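Local coordinates for protein aclacinomycin-N/aclacinomycin-A oxidase (Streptomyces galilaeus, PDB 2IPI) that oxidises the terminal sugar of aclacinomycin N, giving aclacinomycin A and then aclacinomycin Y, with a bicovalently bound FAD and molecular oxygen, at residues G161-L166 against I467-V472; D170-D175 against Y397-K402; E92-D97 against R512-V517. All coordinates share one frame; numbering follows the deposited sequence.

Contact 1: residues G161-L166 against I467-V472; sequences GGYGPL and INYPDV. With FAD (flavin-adenine dinucleotide), chain F.
Tyr163 and Tyr469 meet beside the flavin, their side chains crossing at about a right angle. Tyr469 OH comes to the edge of the Tyr163 ring, near its plane, and stops 4.0 Å from Tyr163 CE2. Tyr469 CG stands anti to its carbonyl carbon, beside the backbone N (chi1 -60°), and this extends the ring so that OH ends at that edge. The hydroxyl makes its hydrogen bond to O15 on the terminal sugar of the bound anthracycline, so the approach to Tyr163 is plain packing. Tyr469 is an experimentally established proton acceptor, and this contact is part of the wall around it. Tyr163 holds CG between its own N and carbonyl carbon, chi1 86°, and the ring swings across to Tyr469. Its backbone grips the pyrimidine edge of the isoalloxazine with two bonds. Tyr163 N donates to FAD O2 at 2.9 Å, and FAD N3 donates to Tyr163 O at 2.8 Å. The ring lies close to the same edge, with Tyr163 CD2 3.5 Å from FAD O2. The pair fixes the pyrimidine edge; the flavin is also cross-linked to His89 and Cys149. Asn468, an experimentally established FAD-binding residue, points toward the glycine turn. Its ND2 lies 4.1 Å from Gly162 N and 3.1 Å from FAD O3', so the amide sits between the turn and the ribityl chain. Gly161, with positive phi, is the C-prime residue of a Schellman motif that ends helix 154-157. The chain then runs past the flavin to helix 167-170, where Leu166 is the N-cap. Segment 467-472 lies between helices 434-448 and 486-491. Ile467 packs on Tyr490 and Tyr491 of the latter helix. Tyr163 and Tyr469 both touch Lys421 on strand 420-428.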
loop_
_atom_site.group_PDB
_atom_site.type_symbol
_atom_site.label_atom_id
_atom_site.label_comp_id
_atom_site.label_asym_id
_atom_site.label_seq_id
_atom_site.Cartn_x
_atom_site.Cartn_y
_atom_site.Cartn_z
ATOM N N GLY A 161 0.836 5.116 -4.037
ATOM C CA GLY A 161 -0.576 5.254 -3.885
ATOM C C GLY A 161 -1.258 4.418 -2.842
ATOM O O GLY A 161 -2.385 4.001 -3.117
ATOM N N GLY A 162 -0.591 4.197 -1.725
ATOM C CA GLY A 162 -1.167 3.571 -0.557
ATOM C C GLY A 162 -2.590 4.094 -0.342
ATOM O O GLY A 162 -2.851 5.291 -0.510
ATOM N N TYR A 163 -3.486 3.184 -0.027
ATOM C CA TYR A 163 -4.907 3.410 0.137
ATOM C C TYR A 163 -5.298 2.940 1.534
ATOM O O TYR A 163 -4.562 2.211 2.197
ATOM C CB TYR A 163 -5.683 2.633 -0.936
ATOM C CG TYR A 163 -5.982 1.207 -0.527
ATOM C CD1 TYR A 163 -7.257 0.857 -0.091
ATOM C CD2 TYR A 163 -5.016 0.212 -0.562
ATOM C CE1 TYR A 163 -7.541 -0.440 0.289
ATOM C CE2 TYR A 163 -5.290 -1.089 -0.181
ATOM C CZ TYR A 163 -6.562 -1.406 0.241
ATOM O OH TYR A 163 -6.858 -2.693 0.616
ATOM N N GLY A 164 -6.489 3.328 1.975
ATOM C CA GLY A 164 -6.934 2.862 3.287
ATOM C C GLY A 164 -8.439 2.880 3.413
ATOM O O GLY A 164 -9.118 2.823 2.389
ATOM N N PRO A 165 -8.904 2.935 4.649
ATOM C CA PRO A 165 -10.331 2.872 4.982
ATOM C C PRO A 165 -11.169 4.011 4.426
ATOM O O PRO A 165 -12.382 3.899 4.194
ATOM C CB PRO A 165 -10.300 2.950 6.518
ATOM C CG PRO A 165 -8.956 2.407 6.889
ATOM C CD PRO A 165 -8.046 3.033 5.854
ATOM N N LEU A 166 -10.552 5.170 4.175
ATOM C CA LEU A 166 -11.344 6.270 3.613
ATOM C C LEU A 166 -11.200 6.372 2.110
ATOM O O LEU A 166 -11.720 7.312 1.502
ATOM C CB LEU A 166 -10.985 7.601 4.296
ATOM C CG LEU A 166 -11.245 7.692 5.796
ATOM C CD1 LEU A 166 -10.756 9.003 6.398
ATOM C CD2 LEU A 166 -12.718 7.514 6.130
ATOM N N ILE A 467 1.542 -1.767 -6.898
ATOM C CA ILE A 467 2.983 -1.628 -6.735
ATOM C C ILE A 467 3.470 -1.781 -5.302
ATOM O O ILE A 467 4.572 -2.283 -5.060
ATOM C CB ILE A 467 3.527 -0.285 -7.287
ATOM C CG1 ILE A 467 3.131 0.908 -6.420
ATOM C CG2 ILE A 467 3.132 -0.083 -8.730
ATOM C CD1 ILE A 467 2.275 1.918 -7.123
ATOM N N ASN A 468 2.698 -1.392 -4.285
ATOM C CA ASN A 468 3.165 -1.511 -2.908
ATOM C C ASN A 468 3.057 -2.934 -2.378
ATOM O O ASN A 468 3.298 -3.228 -1.197
ATOM C CB ASN A 468 2.357 -0.556 -2.020
ATOM C CG ASN A 468 3.005 0.809 -1.889
ATOM O OD1 ASN A 468 3.958 1.164 -2.586
ATOM N ND2 ASN A 468 2.461 1.577 -0.950
ATOM N N TYR A 469 2.697 -3.835 -3.275
ATOM C CA TYR A 469 2.724 -5.264 -3.155
ATOM C C TYR A 469 3.727 -5.852 -4.153
ATOM O O TYR A 469 3.308 -6.537 -5.088
ATOM C CB TYR A 469 1.362 -5.885 -3.450
ATOM C CG TYR A 469 0.194 -5.487 -2.578
ATOM C CD1 TYR A 469 -1.079 -5.895 -2.959
ATOM C CD2 TYR A 469 0.329 -4.739 -1.421
ATOM C CE1 TYR A 469 -2.197 -5.571 -2.215
ATOM C CE2 TYR A 469 -0.782 -4.405 -0.660
ATOM C CZ TYR A 469 -2.033 -4.824 -1.066
ATOM O OH TYR A 469 -3.155 -4.511 -0.331
ATOM N N PRO A 470 5.013 -5.583 -3.998
ATOM C CA PRO A 470 5.990 -6.151 -4.939
ATOM C C PRO A 470 6.006 -7.677 -4.851
ATOM O O PRO A 470 5.922 -8.169 -3.723
ATOM C CB PRO A 470 7.328 -5.625 -4.428
ATOM C CG PRO A 470 7.059 -5.438 -2.958
ATOM C CD PRO A 470 5.706 -4.783 -2.982
ATOM N N ASP A 471 6.114 -8.328 -6.006
ATOM C CA ASP A 471 6.250 -9.784 -6.055
ATOM C C ASP A 471 7.242 -10.161 -7.168
ATOM O O ASP A 471 6.902 -10.095 -8.340
ATOM C CB ASP A 471 4.913 -10.452 -6.300
ATOM C CG ASP A 471 5.000 -11.967 -6.373
ATOM O OD1 ASP A 471 5.885 -12.557 -5.752
ATOM O OD2 ASP A 471 4.168 -12.567 -7.089
ATOM N N VAL A 472 8.449 -10.517 -6.759
ATOM C CA VAL A 472 9.487 -10.688 -7.795
ATOM C C VAL A 472 9.282 -11.987 -8.552
ATOM O O VAL A 472 9.908 -12.275 -9.570
ATOM C CB VAL A 472 10.861 -10.523 -7.126
ATOM C CG1 VAL A 472 11.355 -11.840 -6.555
ATOM C CG2 VAL A 472 11.826 -9.892 -8.129
HETATM P PA FAD F . 10.341 1.461 2.906
HETATM O O1A FAD F . 10.890 0.162 2.925
HETATM O O2A FAD F . 11.218 2.421 3.576
HETATM O O5B FAD F . 10.037 1.928 1.436
HETATM C C5B FAD F . 9.360 1.148 0.535
HETATM C C4B FAD F . 9.752 1.524 -0.891
HETATM O O4B FAD F . 9.742 2.919 -1.016
HETATM C C3B FAD F . 11.206 1.119 -1.198
HETATM O O3B FAD F . 11.380 0.910 -2.552
HETATM C C2B FAD F . 11.999 2.349 -0.793
HETATM O O2B FAD F . 13.257 2.480 -1.398
HETATM C C1B FAD F . 11.016 3.427 -1.193
HETATM N N9A FAD F . 11.236 4.715 -0.505
HETATM C C8A FAD F . 11.322 4.920 0.815
HETATM N N7A FAD F . 11.502 6.208 1.071
HETATM C C5A FAD F . 11.559 6.835 -0.104
HETATM C C6A FAD F . 11.726 8.168 -0.454
HETATM N N6A FAD F . 11.796 9.040 0.477
HETATM N N1A FAD F . 11.721 8.514 -1.731
HETATM C C2A FAD F . 11.538 7.585 -2.640
HETATM N N3A FAD F . 11.359 6.311 -2.345
HETATM C C4A FAD F . 11.384 5.926 -1.105
HETATM N N1 FAD F . -0.287 -0.135 1.865
HETATM C C2 FAD F . -1.500 0.402 1.502
HETATM O O2 FAD F . -1.699 0.893 0.477
HETATM N N3 FAD F . -2.520 0.350 2.411
HETATM C C4 FAD F . -2.365 -0.214 3.665
HETATM O O4 FAD F . -3.266 -0.147 4.452
HETATM C C4X FAD F . -1.123 -0.740 4.027
HETATM N N5 FAD F . -0.916 -1.334 5.237
HETATM C C5X FAD F . 0.307 -1.783 5.615
HETATM C C6 FAD F . 0.512 -2.301 6.895
HETATM C C7 FAD F . 1.736 -2.799 7.234
HETATM C C7M FAD F . 1.914 -3.231 8.652
HETATM C C8 FAD F . 2.816 -2.709 6.349
HETATM C C8M FAD F . 4.217 -2.972 6.853
HETATM C C9 FAD F . 2.577 -2.174 5.103
HETATM C C9A FAD F . 1.343 -1.737 4.692
HETATM N N10 FAD F . 1.133 -1.226 3.425
HETATM C C10 FAD F . -0.078 -0.688 3.108
HETATM C "C1'" FAD F . 1.974 -1.651 2.266
HETATM C "C2'" FAD F . 3.209 -0.792 1.986
HETATM O "O2'" FAD F . 4.455 -1.309 2.321
HETATM C "C3'" FAD F . 3.120 0.617 2.525
HETATM O "O3'" FAD F . 1.985 1.280 2.062
HETATM C "C4'" FAD F . 4.506 1.242 2.179
HETATM O "O4'" FAD F . 5.179 0.649 1.142
HETATM C "C5'" FAD F . 5.547 1.394 3.262
HETATM O "O5'" FAD F . 6.596 2.188 2.819
HETATM P P FAD F . 7.769 2.409 3.826
HETATM O O1P FAD F . 8.273 3.732 3.732
HETATM O O2P FAD F . 7.299 2.082 5.102
HETATM O O3P FAD F . 8.885 1.330 3.524
#

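Contact 2: residues D170-D175 against Y397-K402. With AKY (methyl (2S,4R)-2-ethyl-2,5,7-trihydroxy-6,11-dioxo-4-{[2,3,6-trideoxy-4-O-{2,6-dideoxy-4-O-[(2S,6S)-6-methyl-5-oxotetrahydro-2h -pyran-2-yl]-alpha-D-lyxo-hexopyranosyl}-3-(dimethylamino)-D-ribo-hexopyranosyl]oxy}-1,2,3,4,6,11-hexahydrotetracene-1-c arboxylate), chain E.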
loop_
_atom_site.group_PDB
_atom_site.type_symbol
_atom_site.label_atom_id
_atom_site.label_comp_id
_atom_site.label_asym_id
_atom_site.label_seq_id
_atom_site.Cartn_x
_atom_site.Cartn_y
_atom_site.Cartn_z
ATOM N N ASP A 170 -12.996 9.230 -0.268
ATOM C CA ASP A 170 -12.198 10.340 -0.772
ATOM C C ASP A 170 -11.174 9.948 -1.832
ATOM O O ASP A 170 -10.548 10.879 -2.366
ATOM C CB ASP A 170 -11.412 10.991 0.362
ATOM C CG ASP A 170 -12.231 11.538 1.510
ATOM O OD1 ASP A 170 -13.370 11.981 1.304
ATOM O OD2 ASP A 170 -11.696 11.521 2.638
ATOM N N GLY A 171 -10.968 8.687 -2.136
ATOM C CA GLY A 171 -10.065 8.167 -3.141
ATOM C C GLY A 171 -8.686 7.816 -2.651
ATOM O O GLY A 171 -8.424 7.630 -1.462
ATOM N N VAL A 172 -7.707 7.687 -3.569
ATOM C CA VAL A 172 -6.346 7.308 -3.174
ATOM C C VAL A 172 -5.708 8.460 -2.418
ATOM O O VAL A 172 -6.266 9.559 -2.431
ATOM C CB VAL A 172 -5.588 6.865 -4.444
ATOM C CG1 VAL A 172 -4.172 7.383 -4.579
ATOM C CG2 VAL A 172 -5.619 5.335 -4.472
ATOM N N VAL A 173 -4.593 8.224 -1.736
ATOM C CA VAL A 173 -3.942 9.341 -1.034
ATOM C C VAL A 173 -3.386 10.308 -2.070
ATOM O O VAL A 173 -3.426 11.522 -1.916
ATOM C CB VAL A 173 -2.872 8.815 -0.073
ATOM C CG1 VAL A 173 -1.700 8.239 -0.860
ATOM C CG2 VAL A 173 -2.404 9.888 0.893
ATOM N N ALA A 174 -2.875 9.750 -3.170
ATOM C CA ALA A 174 -2.248 10.496 -4.243
ATOM C C ALA A 174 -3.244 11.325 -5.054
ATOM O O ALA A 174 -2.839 12.121 -5.918
ATOM C CB ALA A 174 -1.481 9.543 -5.137
ATOM N N ASP A 175 -4.522 11.138 -4.764
ATOM C CA ASP A 175 -5.591 11.990 -5.238
ATOM C C ASP A 175 -5.675 13.322 -4.505
ATOM O O ASP A 175 -6.601 14.106 -4.756
ATOM C CB ASP A 175 -6.939 11.236 -5.113
ATOM C CG ASP A 175 -7.045 10.245 -6.267
ATOM O OD1 ASP A 175 -6.365 10.545 -7.273
ATOM O OD2 ASP A 175 -7.761 9.223 -6.192
ATOM N N TYR A 397 -10.502 -6.737 0.429
ATOM C CA TYR A 397 -10.812 -5.362 0.797
ATOM C C TYR A 397 -11.916 -4.754 -0.053
ATOM O O TYR A 397 -11.861 -4.794 -1.283
ATOM C CB TYR A 397 -9.558 -4.466 0.672
ATOM C CG TYR A 397 -8.433 -4.997 1.520
ATOM C CD1 TYR A 397 -7.650 -6.081 1.100
ATOM C CD2 TYR A 397 -8.159 -4.424 2.747
ATOM C CE1 TYR A 397 -6.624 -6.559 1.894
ATOM C CE2 TYR A 397 -7.135 -4.899 3.543
ATOM C CZ TYR A 397 -6.371 -5.967 3.115
ATOM O OH TYR A 397 -5.350 -6.424 3.919
ATOM N N SER A 398 -12.915 -4.187 0.618
ATOM C CA SER A 398 -13.873 -3.360 -0.108
ATOM C C SER A 398 -13.058 -2.218 -0.739
ATOM O O SER A 398 -12.135 -1.727 -0.071
ATOM C CB SER A 398 -14.996 -2.855 0.781
ATOM O OG SER A 398 -14.515 -1.990 1.799
ATOM N N TYR A 399 -13.364 -1.858 -1.966
ATOM C CA TYR A 399 -12.577 -0.891 -2.738
ATOM C C TYR A 399 -13.476 -0.135 -3.705
ATOM O O TYR A 399 -14.707 -0.143 -3.608
ATOM C CB TYR A 399 -11.456 -1.582 -3.510
ATOM C CG TYR A 399 -10.243 -0.735 -3.825
ATOM C CD1 TYR A 399 -9.804 -0.614 -5.142
ATOM C CD2 TYR A 399 -9.516 -0.056 -2.856
ATOM C CE1 TYR A 399 -8.697 0.151 -5.485
ATOM C CE2 TYR A 399 -8.405 0.707 -3.181
ATOM C CZ TYR A 399 -7.999 0.808 -4.494
ATOM O OH TYR A 399 -6.893 1.571 -4.811
ATOM N N GLY A 400 -12.852 0.553 -4.672
ATOM C CA GLY A 400 -13.672 1.291 -5.632
ATOM C C GLY A 400 -14.061 2.640 -5.058
ATOM O O GLY A 400 -13.201 3.345 -4.518
ATOM N N GLY A 401 -15.338 3.008 -5.145
ATOM C CA GLY A 401 -15.727 4.285 -4.539
ATOM C C GLY A 401 -15.278 5.462 -5.394
ATOM O O GLY A 401 -15.306 5.476 -6.628
ATOM N N LYS A 402 -14.845 6.506 -4.696
ATOM C CA LYS A 402 -14.297 7.700 -5.307
ATOM C C LYS A 402 -13.027 7.394 -6.102
ATOM O O LYS A 402 -12.724 8.158 -7.022
ATOM C CB LYS A 402 -14.049 8.744 -4.218
ATOM C CG LYS A 402 -13.543 10.097 -4.688
ATOM C CD LYS A 402 -14.670 11.081 -4.914
ATOM C CE LYS A 402 -15.220 11.560 -3.557
ATOM N NZ LYS A 402 -16.478 12.340 -3.797
HETATM O O15 AKY E . -3.322 -3.324 2.187
HETATM C C42 AKY E . -2.866 -3.796 3.245
HETATM C C40 AKY E . -3.772 -3.716 4.498
HETATM C C38 AKY E . -3.242 -4.390 5.698
HETATM C C39 AKY E . -1.599 -4.743 3.323
HETATM C C41 AKY E . -1.085 -5.705 2.542
HETATM O O14 AKY E . -1.052 -4.890 4.613
HETATM C C37 AKY E . -2.036 -5.253 5.572
HETATM O O13 AKY E . -1.500 -5.465 6.854
HETATM C C35 AKY E . -1.020 -6.753 7.106
HETATM C C34 AKY E . -1.937 -7.558 8.032
HETATM C C36 AKY E . -3.313 -7.197 7.893
HETATM O O11 AKY E . -1.538 -7.525 9.507
HETATM C C33 AKY E . 0.429 -6.738 7.562
HETATM O O12 AKY E . 1.425 -6.012 6.675
HETATM C C32 AKY E . 0.590 -6.534 8.935
HETATM C C31 AKY E . -0.029 -7.549 9.689
HETATM O O7 AKY E . -0.380 -13.173 12.919
HETATM C C7 AKY E . 0.458 -13.290 14.069
HETATM C C8 AKY E . -0.104 -12.485 15.175
HETATM C C9 AKY E . -1.208 -13.243 15.867
HETATM O O9 AKY E . -2.062 -13.685 14.869
HETATM C C13 AKY E . -1.840 -12.350 16.873
HETATM C C14 AKY E . -2.408 -11.191 16.051
HETATM C C20 AKY E . 0.495 -14.747 14.404
HETATM C C19 AKY E . -0.062 -15.304 15.558
HETATM C C10 AKY E . -0.580 -14.357 16.613
HETATM C C11 AKY E . 0.067 -16.668 15.822
HETATM C C18 AKY E . 0.768 -17.495 14.945
HETATM C C17 AKY E . 1.338 -16.952 13.786
HETATM C C6 AKY E . 1.181 -15.594 13.535
HETATM O O6 AKY E . 1.723 -15.038 12.430
HETATM C C12 AKY E . 0.936 -18.863 15.259
HETATM O O3 AKY E . 0.425 -19.371 16.281
HETATM C C15 AKY E . 1.710 -19.677 14.396
HETATM C C1 AKY E . 1.935 -21.009 14.740
HETATM C C2 AKY E . 2.731 -21.843 13.955
HETATM C C3 AKY E . 3.294 -21.311 12.796
HETATM C C16 AKY E . 2.291 -19.132 13.229
HETATM C C5 AKY E . 2.106 -17.767 12.921
HETATM O O5 AKY E . 2.618 -17.184 11.945
HETATM C C4 AKY E . 3.079 -19.982 12.439
HETATM O O4 AKY E . 3.672 -19.530 11.304
HETATM O O18 AKY E . 0.457 -8.883 9.470
HETATM C C45 AKY E . 0.250 -12.407 11.882
HETATM C C43 AKY E . 0.631 -13.879 17.409
HETATM O O16 AKY E . 1.736 -13.728 16.877
HETATM O O17 AKY E . 0.529 -13.632 18.747
HETATM C C44 AKY E . 1.445 -14.504 19.421
HETATM O O19 AKY E . 0.729 -11.159 12.322
HETATM C C47 AKY E . -0.282 -11.176 9.740
HETATM N N11 AKY E . 0.425 -11.525 8.495
HETATM C C52 AKY E . -0.306 -11.636 7.279
HETATM C C51 AKY E . 1.768 -11.079 8.340
HETATM C C46 AKY E . -0.745 -12.228 10.740
HETATM C C48 AKY E . -0.030 -9.836 10.434
HETATM C C49 AKY E . 1.017 -9.998 11.523
HETATM C C50 AKY E . 2.462 -9.545 11.287
#
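Tyr399 and Lys402 reach from the end of strand 391-398 to the turn after helix 167-170. The strand belongs to the seven-stranded antiparallel sheet of the substrate-binding part, and the turn to the FAD-binding PCMH-type region. The contact therefore joins the FAD-binding region to the large antiparallel sheet. The phenol end of Tyr399 comes up to Val172, and the two side chains cross obliquely. Tyr399 OH stops 4.0 Å from Val172 CG2, a van der Waals approach of the phenol end to one methyl. With CG anti to the backbone N, chi1 -154°, the ring reaches the turn. It also meets the Tyr163 ring edge-to-face. Lys402 works by its base rather than its tip. Its CB lies 3.7 Å from Gly171 N, and CG lies against the carbonyl carbon of Asp170. The chain bends at chi2 and chi3, and the ammonium end leads away. Asp170 OD1 and Lys402 NZ stay 6.0 Å apart, too far for a salt bridge. Gly171 has positive phi and is the first residue to leave the helix. The close backbone approach of Gly171 and Lys402, 4.8 Å between CA atoms, is where the segments come nearest. The turn is braced from within by Asp175, whose OD2 also has a salt bridge to Arg416. Val172 N donates to Asp175 OD2 at 3.0 Å, meeting it from above the carboxylate plane. At the other end of segment 397-402, Tyr397 faces the substrate site. It is an experimentally established proton acceptor. Its hydroxyl approaches the terminal sugar ring, with Tyr397 OH 3.2 Å from AKY C40.

Contact 3: residues E92-D97 against R512-V517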
loop_
_atom_site.group_PDB
_atom_site.type_symbol
_atom_site.label_atom_id
_atom_site.label_comp_id
_atom_site.label_asym_id
_atom_site.label_seq_id
_atom_site.Cartn_x
_atom_site.Cartn_y
_atom_site.Cartn_z
ATOM N N GLU A 92 9.166 -6.849 0.087
ATOM C CA GLU A 92 10.198 -7.659 -0.566
ATOM C C GLU A 92 11.601 -7.278 -0.123
ATOM O O GLU A 92 12.619 -7.764 -0.608
ATOM C CB GLU A 92 10.043 -7.541 -2.084
ATOM C CG GLU A 92 8.901 -8.390 -2.622
ATOM C CD GLU A 92 9.346 -9.843 -2.817
ATOM O OE1 GLU A 92 8.770 -10.519 -3.687
ATOM O OE2 GLU A 92 10.244 -10.281 -2.070
ATOM N N GLY A 93 11.689 -6.379 0.871
ATOM C CA GLY A 93 12.963 -6.057 1.477
ATOM C C GLY A 93 14.055 -5.643 0.505
ATOM O O GLY A 93 15.222 -5.920 0.748
ATOM N N PHE A 94 13.666 -5.009 -0.576
ATOM C CA PHE A 94 14.506 -4.441 -1.617
ATOM C C PHE A 94 15.657 -3.606 -1.070
ATOM O O PHE A 94 16.766 -3.688 -1.601
ATOM C CB PHE A 94 13.652 -3.570 -2.530
ATOM C CG PHE A 94 12.669 -4.269 -3.431
ATOM C CD1 PHE A 94 11.575 -3.596 -3.930
ATOM C CD2 PHE A 94 12.838 -5.586 -3.817
ATOM C CE1 PHE A 94 10.677 -4.204 -4.788
ATOM C CE2 PHE A 94 11.949 -6.222 -4.655
ATOM C CZ PHE A 94 10.863 -5.529 -5.156
ATOM N N VAL A 95 15.406 -2.791 -0.050
ATOM C CA VAL A 95 16.411 -1.901 0.526
ATOM C C VAL A 95 17.559 -2.678 1.143
ATOM O O VAL A 95 18.711 -2.232 1.154
ATOM C CB VAL A 95 15.743 -0.961 1.566
ATOM C CG1 VAL A 95 16.775 -0.193 2.384
ATOM C CG2 VAL A 95 14.787 -0.028 0.843
ATOM N N ASP A 96 17.266 -3.860 1.661
ATOM C CA ASP A 96 18.198 -4.761 2.305
ATOM C C ASP A 96 18.843 -5.782 1.351
ATOM O O ASP A 96 19.407 -6.749 1.861
ATOM C CB ASP A 96 17.474 -5.564 3.405
ATOM C CG ASP A 96 16.957 -4.717 4.555
ATOM O OD1 ASP A 96 17.825 -4.130 5.239
ATOM O OD2 ASP A 96 15.727 -4.619 4.762
ATOM N N ASP A 97 18.762 -5.567 0.056
ATOM C CA ASP A 97 19.405 -6.436 -0.944
ATOM C C ASP A 97 20.911 -6.404 -0.777
ATOM O O ASP A 97 21.499 -5.365 -0.484
ATOM C CB ASP A 97 18.990 -6.029 -2.353
ATOM C CG ASP A 97 19.508 -6.958 -3.438
ATOM O OD1 ASP A 97 20.710 -6.941 -3.783
ATOM O OD2 ASP A 97 18.727 -7.763 -3.983
ATOM N N ARG A 512 17.290 2.250 -8.472
ATOM C CA ARG A 512 16.863 1.004 -9.068
ATOM C C ARG A 512 16.675 -0.068 -7.997
ATOM O O ARG A 512 17.118 0.126 -6.867
ATOM C CB ARG A 512 17.905 0.540 -10.100
ATOM N N HIS A 513 16.039 -1.162 -8.376
ATOM C CA HIS A 513 15.803 -2.356 -7.576
ATOM C C HIS A 513 15.125 -3.372 -8.509
ATOM O O HIS A 513 14.877 -2.978 -9.653
ATOM C CB HIS A 513 14.955 -2.136 -6.330
ATOM C CG HIS A 513 13.632 -1.466 -6.567
ATOM N ND1 HIS A 513 13.378 -0.171 -6.174
ATOM C CD2 HIS A 513 12.500 -1.896 -7.175
ATOM C CE1 HIS A 513 12.143 0.166 -6.519
ATOM N NE2 HIS A 513 11.582 -0.862 -7.122
ATOM N N ALA A 514 14.832 -4.563 -8.025
ATOM C CA ALA A 514 14.286 -5.653 -8.825
ATOM C C ALA A 514 13.036 -5.274 -9.588
ATOM O O ALA A 514 12.848 -5.682 -10.747
ATOM C CB ALA A 514 14.023 -6.886 -7.958
ATOM N N LEU A 515 12.106 -4.505 -9.010
ATOM C CA LEU A 515 10.882 -4.349 -9.845
ATOM C C LEU A 515 10.775 -2.911 -10.326
ATOM O O LEU A 515 9.711 -2.296 -10.278
ATOM C CB LEU A 515 9.659 -4.812 -9.054
ATOM C CG LEU A 515 9.181 -6.248 -9.331
ATOM C CD1 LEU A 515 10.342 -7.176 -9.634
ATOM C CD2 LEU A 515 8.359 -6.787 -8.167
ATOM N N SER A 516 11.902 -2.392 -10.772
ATOM C CA SER A 516 12.157 -1.014 -11.144
ATOM C C SER A 516 11.700 -0.649 -12.553
ATOM O O SER A 516 11.821 -1.471 -13.454
ATOM C CB SER A 516 13.680 -0.762 -11.059
ATOM O OG SER A 516 13.931 0.438 -10.355
ATOM N N VAL A 517 11.198 0.570 -12.713
ATOM C CA VAL A 517 10.872 1.162 -13.992
ATOM C C VAL A 517 12.148 1.345 -14.814
ATOM O O VAL A 517 13.170 1.850 -14.318
ATOM C CB VAL A 517 10.179 2.531 -13.856
ATOM C CG1 VAL A 517 8.834 2.403 -13.133
ATOM C CG2 VAL A 517 11.077 3.508 -13.114
#
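Phe94 packs against His513, Ala514 and Leu515, the first three residues of a type I beta turn that runs from His513 to Ser516. The turn lies in the berberine-like C-terminal region, and Phe94 is in a short 3-10 segment of the FAD-binding region. The contact thus ties the FAD-binding region to the C-terminal region. The aromatic interaction is between Phe94 and His513. Their planes are nearly parallel, at 13°, but slid apart, and the centroids are 4.8 Å from each other, so the rings barely overlap. Phe94 CD1 lies over one face of the imidazole, toward its rim, 3.8 Å from His513 CD2. Ser516 OG sits over the opposite face, so the imidazole lies between the phenyl ring and the turn's own serine. His513 chi1 of 53° sets CG between N and the carbonyl carbon, which brings the ring to Phe94. The His513 side chain also comes within about 4 Å of the bound FAD, nearest atoms. Apolar contacts surround the phenyl ring. Glu92 CB rests on one face of it, and Pro470 packs on Phe94 as well. Ala514 CB touches Phe94 CE2 at 4.0 Å. Leu515 crosses Phe94 at about a right angle, with CD2 at the ring edge, 4.1 Å from Phe94 CZ.

From the N terminus, segment 92-97 comes first. It pairs with 512-517, near the C terminus, so contact 3 closes the widest loop. Within it lies contact 1, which closes from 161-166 to 467-472. Contact 2, 170-175 to 397-402, lies within that in turn, so none of the three cross. Contacts 1 and 2 adjoin: Tyr163 packs on Tyr397, and Gly162 O on Val173 CG1. Contacts 1 and 3 also touch, through Val472 against Leu515 and a probable hydrogen bond from Val472 N to Glu92 OE1. Contacts 2 and 3 lie on opposite sides of the chain's centre. Together they tie the FAD-binding region to the seven-stranded sheet and the C-terminal region.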